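Local atomic coordinates of MB2760 (Mycobacterium tuberculosis, PDB entry 2BNG), a protein that hydrolyses long or bulky lipophilic epoxides to diols in vitro, with fatty acid or steroid derivatives as possible natural substrates. Residues C[20-25]-C[109-113]; C[37-41]-C[114-118]. All coordinates share one frame; numbering follows the deposited sequence.

Contact 1: C[20-25]-C[109-113]; sequences AVEAFL and VFEVD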
ATOM      1  N   ALA C  20     -24.356  21.218  11.681  1.00 37.17           N
ATOM      2  CA  ALA C  20     -24.520  22.250  12.713  1.00 36.78           C
ATOM      3  C   ALA C  20     -24.974  21.613  14.028  1.00 35.33           C
ATOM      4  O   ALA C  20     -24.424  21.909  15.087  1.00 34.64           O
ATOM      5  CB  ALA C  20     -25.506  23.358  12.254  1.00 36.67           C
ATOM      6  N   VAL C  21     -25.946  20.703  13.928  1.00 34.68           N
ATOM      7  CA  VAL C  21     -26.490  19.995  15.085  1.00 33.25           C
ATOM      8  C   VAL C  21     -25.458  19.075  15.721  1.00 33.76           C
ATOM      9  O   VAL C  21     -25.323  19.047  16.953  1.00 33.18           O
ATOM     10  CB  VAL C  21     -27.816  19.241  14.752  1.00 33.12           C
ATOM     11  CG1 VAL C  21     -28.274  18.356  15.935  1.00 30.07           C
ATOM     12  CG2 VAL C  21     -28.926  20.244  14.362  1.00 30.85           C
ATOM     13  N   GLU C  22     -24.700  18.354  14.897  1.00 34.74           N
ATOM     14  CA  GLU C  22     -23.609  17.537  15.411  1.00 35.55           C
ATOM     15  C   GLU C  22     -22.523  18.376  16.091  1.00 35.43           C
ATOM     16  O   GLU C  22     -22.063  18.039  17.193  1.00 34.98           O
ATOM     17  CB  GLU C  22     -22.997  16.709  14.298  1.00 36.55           C
ATOM     18  CG  GLU C  22     -23.866  15.575  13.838  1.00 39.42           C
ATOM     19  CD  GLU C  22     -23.293  14.859  12.621  1.00 43.57           C
ATOM     20  OE1 GLU C  22     -22.608  15.524  11.803  1.00 48.33           O
ATOM     21  OE2 GLU C  22     -23.526  13.636  12.484  1.00 46.86           O
ATOM     22  N   ALA C  23     -22.114  19.463  15.433  1.00 35.68           N
ATOM     23  CA  ALA C  23     -21.125  20.380  16.025  1.00 35.48           C
ATOM     24  C   ALA C  23     -21.645  20.925  17.365  1.00 34.45           C
ATOM     25  O   ALA C  23     -20.912  20.955  18.362  1.00 34.26           O
ATOM     26  CB  ALA C  23     -20.771  21.500  15.076  1.00 35.89           C
ATOM     27  N   PHE C  24     -22.922  21.292  17.411  1.00 33.49           N
ATOM     28  CA  PHE C  24     -23.473  21.810  18.645  1.00 32.95           C
ATOM     29  C   PHE C  24     -23.469  20.793  19.813  1.00 32.20           C
ATOM     30  O   PHE C  24     -23.049  21.110  20.916  1.00 31.56           O
ATOM     31  CB  PHE C  24     -24.866  22.397  18.420  1.00 32.80           C
ATOM     32  CG  PHE C  24     -25.609  22.651  19.688  1.00 31.41           C
ATOM     33  CD1 PHE C  24     -25.208  23.670  20.541  1.00 29.88           C
ATOM     34  CD2 PHE C  24     -26.684  21.833  20.045  1.00 30.44           C
ATOM     35  CE1 PHE C  24     -25.875  23.893  21.734  1.00 32.02           C
ATOM     36  CE2 PHE C  24     -27.380  22.039  21.227  1.00 32.04           C
ATOM     37  CZ  PHE C  24     -26.976  23.081  22.089  1.00 32.45           C
ATOM     38  N   LEU C  25     -23.932  19.580  19.556  1.00 32.18           N
ATOM     39  CA  LEU C  25     -23.975  18.532  20.578  1.00 32.11           C
ATOM     40  C   LEU C  25     -22.588  18.083  21.060  1.00 32.40           C
ATOM     41  O   LEU C  25     -22.396  17.881  22.267  1.00 32.02           O
ATOM     42  CB  LEU C  25     -24.839  17.353  20.120  1.00 31.60           C
ATOM     43  CG  LEU C  25     -26.331  17.724  19.973  1.00 32.13           C
ATOM     44  CD1 LEU C  25     -27.056  16.644  19.163  1.00 31.49           C
ATOM     45  CD2 LEU C  25     -27.022  17.956  21.328  1.00 29.96           C
ATOM     46  N   VAL C 109     -35.315  17.124  18.313  1.00 28.84           N
ATOM     47  CA  VAL C 109     -35.601  17.744  17.027  1.00 29.70           C
ATOM     48  C   VAL C 109     -35.108  19.198  17.042  1.00 30.10           C
ATOM     49  O   VAL C 109     -35.301  19.948  18.009  1.00 29.26           O
ATOM     50  CB  VAL C 109     -37.087  17.627  16.560  1.00 30.41           C
ATOM     51  CG1 VAL C 109     -37.742  16.309  16.987  1.00 29.55           C
ATOM     52  CG2 VAL C 109     -37.892  18.759  17.057  1.00 32.77           C
ATOM     53  N   PHE C 110     -34.433  19.566  15.959  1.00 31.06           N
ATOM     54  CA  PHE C 110     -33.854  20.895  15.821  1.00 31.84           C
ATOM     55  C   PHE C 110     -34.370  21.527  14.563  1.00 33.96           C
ATOM     56  O   PHE C 110     -34.804  20.825  13.639  1.00 34.24           O
ATOM     57  CB  PHE C 110     -32.322  20.809  15.762  1.00 30.07           C
ATOM     58  CG  PHE C 110     -31.719  20.072  16.920  1.00 28.32           C
ATOM     59  CD1 PHE C 110     -31.807  18.684  17.013  1.00 25.48           C
ATOM     60  CD2 PHE C 110     -31.062  20.766  17.932  1.00 27.00           C
ATOM     61  CE1 PHE C 110     -31.238  17.995  18.099  1.00 24.95           C
ATOM     62  CE2 PHE C 110     -30.491  20.089  19.009  1.00 26.00           C
ATOM     63  CZ  PHE C 110     -30.569  18.694  19.092  1.00 24.26           C
ATOM     64  N   GLU C 111     -34.329  22.853  14.545  1.00 36.22           N
ATOM     65  CA  GLU C 111     -34.434  23.609  13.316  1.00 39.52           C
ATOM     66  C   GLU C 111     -33.227  24.517  13.196  1.00 40.23           C
ATOM     67  O   GLU C 111     -32.838  25.207  14.146  1.00 40.20           O
ATOM     68  CB  GLU C 111     -35.736  24.418  13.267  1.00 41.03           C
ATOM     69  CG  GLU C 111     -36.755  23.798  12.348  1.00 45.56           C
ATOM     70  CD  GLU C 111     -38.161  24.197  12.699  1.00 52.01           C
ATOM     71  OE1 GLU C 111     -38.372  25.373  13.056  1.00 55.28           O
ATOM     72  OE2 GLU C 111     -39.069  23.338  12.621  1.00 53.52           O
ATOM     73  N   VAL C 112     -32.616  24.499  12.024  1.00 41.58           N
ATOM     74  CA  VAL C 112     -31.472  25.357  11.792  1.00 42.95           C
ATOM     75  C   VAL C 112     -31.681  26.285  10.602  1.00 45.71           C
ATOM     76  O   VAL C 112     -32.174  25.894   9.547  1.00 46.50           O
ATOM     77  CB  VAL C 112     -30.074  24.591  11.832  1.00 42.15           C
ATOM     78  CG1 VAL C 112     -30.229  23.086  12.078  1.00 39.43           C
ATOM     79  CG2 VAL C 112     -29.215  24.894  10.623  1.00 43.31           C
ATOM     80  N   ASP C 113     -31.331  27.539  10.826  1.00 47.94           N
ATOM     81  CA  ASP C 113     -31.513  28.599   9.865  1.00 51.26           C
ATOM     82  C   ASP C 113     -30.158  29.271   9.781  1.00 52.26           C
ATOM     83  O   ASP C 113     -29.700  29.885  10.749  1.00 52.03           O
ATOM     84  CB  ASP C 113     -32.597  29.567  10.370  1.00 52.40           C
ATOM     85  CG  ASP C 113     -32.730  30.831   9.511  1.00 57.88           C
ATOM     86  OD1 ASP C 113     -32.528  30.766   8.275  1.00 63.34           O
ATOM     87  OD2 ASP C 113     -33.073  31.907  10.060  1.00 61.19           O
TER
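The ring of Phe110 lies beneath Val21, whose CG1 methyl sits over the centre of one face, 3.7 Å from the ring centroid and 12° off the ring normal. This is a CH-pi contact, and the valine's two branches divide the work. CG1 is anti to the backbone N (chi1 173°) and takes the ring face, while CG2 stands beside that nitrogen and reaches both the Phe110 CB, at 3.7 Å, and the strand's next inward side chain, where Val21 CG2 meets Val112 CG1 at 3.9 Å. Val21 thus touches two residues, Phe110 and Val112, that point to the same side of the strand with Glu111 turned away between them. One turn on, Phe24 brings CE2 to the rim of the Phe110 ring, near its plane, 4.3 Å from Phe110 CE2. Leu25 and Phe110 reach toward each other from opposite directions, Leu25 CD1 lying 4.1 Å from Phe110 CZ. At the other end Ala20 CB makes a looser contact with Val112 CG2. No hydrogen bond crosses the interface, and apolar packing alone joins the two segments, whose axes pass 10.2 Å apart at 114°. Such helix-on-sheet packing fits the NTF2-like fold of the limonene epoxide hydrolase family. Trp120 extends the aromatic cluster, nearly parallel to Phe110 and edge-to-face with Phe24. The Phe110 side chain also lies about 4 Å from that of Asp122, the likely catalytic proton acceptor, so helix 13-30 packs on strand 100-113 beside the active site, with strands 86-97 and 116-123 flanking that strand.

Contact 2: C[37-41]-C[114-118]; sequences DAALG and DGRIT
Leu40 and Ile117 form a parallel beta bridge, held by a nearly straight bond from Ile117 N to Ala39 O (2.8 Å, 178° at the hydrogen) and by another from Gly41 N to Ile117 O (2.8 Å), whose donor stands above the carbonyl plane. The two bonds flank Leu40, the first residue to leave helical geometry, and the chain passes from helix 33-39 into the short strand 40-41 at this point. On one face of the sheet the side chains of the bridged pair meet, Leu40 CD2 lying 4.2 Å from Ile117 CB. Arg116 follows a different course. Its chain bends at chi3 (66°) and folds back across the helix end, placing the guanidinium between Gly41 CA over one face and Ala38 O over the other. NH2 of Arg116 lies 2.9 Å from Asp37 O and 2.7 Å from Leu40 O, within a cluster of main-chain carbonyls. The Asp37 carboxylate instead forms a salt bridge with Arg65. Helix 13-30 covers the apolar side of the junction through Phe24. Asp37 O and Ala38 O, at the C-terminal end of helix 33-39, would carry part of the negative end of its dipole, and Leu40 O adds to it, so the positive charge of Arg116 is probably favoured there and would in turn offset the partial charge of these oxygens.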
ATOM      1  N   ASP C  37     -22.187  29.186  21.922  1.00 42.89           N
ATOM      2  CA  ASP C  37     -22.612  30.567  21.642  1.00 44.94           C
ATOM      3  C   ASP C  37     -22.835  30.902  20.179  1.00 44.98           C
ATOM      4  O   ASP C  37     -23.819  31.546  19.825  1.00 45.80           O
ATOM      5  CB  ASP C  37     -21.574  31.557  22.164  1.00 46.93           C
ATOM      6  CG  ASP C  37     -21.719  31.802  23.623  1.00 50.36           C
ATOM      7  OD1 ASP C  37     -22.869  31.798  24.103  1.00 53.71           O
ATOM      8  OD2 ASP C  37     -20.700  31.987  24.306  1.00 55.05           O
ATOM      9  N   ALA C  38     -21.900  30.499  19.335  1.00 44.40           N
ATOM     10  CA  ALA C  38     -22.037  30.700  17.899  1.00 44.56           C
ATOM     11  C   ALA C  38     -23.183  29.868  17.298  1.00 43.34           C
ATOM     12  O   ALA C  38     -23.801  30.296  16.321  1.00 44.57           O
ATOM     13  CB  ALA C  38     -20.729  30.388  17.203  1.00 44.63           C
ATOM     14  N   ALA C  39     -23.473  28.699  17.887  1.00 41.07           N
ATOM     15  CA  ALA C  39     -24.437  27.752  17.309  1.00 39.37           C
ATOM     16  C   ALA C  39     -25.896  28.152  17.536  1.00 39.10           C
ATOM     17  O   ALA C  39     -26.767  27.757  16.765  1.00 39.05           O
ATOM     18  CB  ALA C  39     -24.193  26.348  17.838  1.00 37.56           C
ATOM     19  N   LEU C  40     -26.176  28.936  18.577  1.00 38.85           N
ATOM     20  CA  LEU C  40     -27.574  29.154  18.978  1.00 38.03           C
ATOM     21  C   LEU C  40     -28.103  30.484  18.485  1.00 39.74           C
ATOM     22  O   LEU C  40     -27.542  31.527  18.779  1.00 40.81           O
ATOM     23  CB  LEU C  40     -27.751  29.038  20.498  1.00 36.72           C
ATOM     24  CG  LEU C  40     -27.369  27.709  21.169  1.00 34.75           C
ATOM     25  CD1 LEU C  40     -27.556  27.797  22.691  1.00 32.10           C
ATOM     26  CD2 LEU C  40     -28.142  26.524  20.586  1.00 31.87           C
ATOM     27  N   GLY C  41     -29.188  30.439  17.722  1.00 40.28           N
ATOM     28  CA  GLY C  41     -29.809  31.642  17.212  1.00 42.16           C
ATOM     29  C   GLY C  41     -30.366  32.524  18.321  1.00 43.27           C
ATOM     30  O   GLY C  41     -30.795  32.033  19.369  1.00 42.06           O
ATOM     31  N   ASP C 114     -29.487  29.097   8.641  1.00 53.67           N
ATOM     32  CA  ASP C 114     -28.297  29.878   8.349  1.00 54.98           C
ATOM     33  C   ASP C 114     -27.178  29.470   9.317  1.00 53.24           C
ATOM     34  O   ASP C 114     -26.514  30.318   9.932  1.00 53.71           O
ATOM     35  CB  ASP C 114     -28.669  31.358   8.507  1.00 56.89           C
ATOM     36  CG  ASP C 114     -28.226  32.169   7.355  1.00 61.27           C
ATOM     37  OD1 ASP C 114     -27.075  32.495   7.384  1.00 63.45           O
ATOM     38  OD2 ASP C 114     -28.958  32.505   6.398  1.00 63.66           O
ATOM     39  N   GLY C 115     -26.999  28.161   9.479  1.00 51.08           N
ATOM     40  CA  GLY C 115     -26.016  27.634  10.423  1.00 49.08           C
ATOM     41  C   GLY C 115     -26.354  27.810  11.898  1.00 47.39           C
ATOM     42  O   GLY C 115     -25.654  27.277  12.756  1.00 46.39           O
ATOM     43  N   ARG C 116     -27.430  28.538  12.207  1.00 46.82           N
ATOM     44  CA  ARG C 116     -27.829  28.720  13.606  1.00 44.95           C
ATOM     45  C   ARG C 116     -29.078  27.945  14.006  1.00 42.54           C
ATOM     46  O   ARG C 116     -30.033  27.831  13.230  1.00 42.81           O
ATOM     47  CB  ARG C 116     -27.914  30.208  13.974  1.00 46.49           C
ATOM     48  CG  ARG C 116     -26.589  30.874  13.624  1.00 48.89           C
ATOM     49  CD  ARG C 116     -26.247  32.122  14.357  1.00 51.90           C
ATOM     50  NE  ARG C 116     -26.009  31.989  15.800  1.00 54.59           N
ATOM     51  CZ  ARG C 116     -25.642  33.019  16.574  1.00 56.84           C
ATOM     52  NH1 ARG C 116     -25.476  34.183  16.036  1.00 58.57           N
ATOM     53  NH2 ARG C 116     -25.430  32.932  17.868  1.00 55.19           N
ATOM     54  N   ILE C 117     -29.047  27.405  15.222  1.00 39.54           N
ATOM     55  CA  ILE C 117     -30.144  26.624  15.754  1.00 36.76           C
ATOM     56  C   ILE C 117     -31.218  27.539  16.331  1.00 36.96           C
ATOM     57  O   ILE C 117     -30.974  28.304  17.263  1.00 36.79           O
ATOM     58  CB  ILE C 117     -29.642  25.605  16.804  1.00 35.44           C
ATOM     59  CG1 ILE C 117     -28.715  24.584  16.123  1.00 34.02           C
ATOM     60  CG2 ILE C 117     -30.838  24.941  17.556  1.00 33.76           C
ATOM     61  CD1 ILE C 117     -27.943  23.663  17.073  1.00 33.03           C
ATOM     62  N   THR C 118     -32.420  27.443  15.758  1.00 36.72           N
ATOM     63  CA  THR C 118     -33.562  28.260  16.185  1.00 36.84           C
ATOM     64  C   THR C 118     -34.573  27.488  17.030  1.00 35.27           C
ATOM     65  O   THR C 118     -35.318  28.089  17.805  1.00 35.47           O
ATOM     66  CB  THR C 118     -34.248  28.952  14.991  1.00 38.35           C
ATOM     67  OG1 THR C 118     -34.720  27.959  14.071  1.00 39.40           O
ATOM     68  CG2 THR C 118     -33.251  29.892  14.281  1.00 38.50           C
TER

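Overall arrangement
Both contacts rest on the same sheet, through neighbouring strands 100-113 and 116-123, and on consecutive helices. Contact 1 is buried and wholly apolar across its segments; contact 2 lies farther from the chain centre, is partly buried, and relies on main-chain hydrogen bonds and an arginine among carbonyls. Their centres are 8 Å apart, and Phe24 joins them: its CB packs 3.6 Å from Ile117 CD1 and its CE1 3.7 Å from Leu40 CD2. The strands are tied by a probable hydrogen bond between Glu111 O and Thr118 N. The pair illustrates how side-chain packing seats a helix on a sheet's face, whereas backbone pairing holds a short strand alongside strand 116-123.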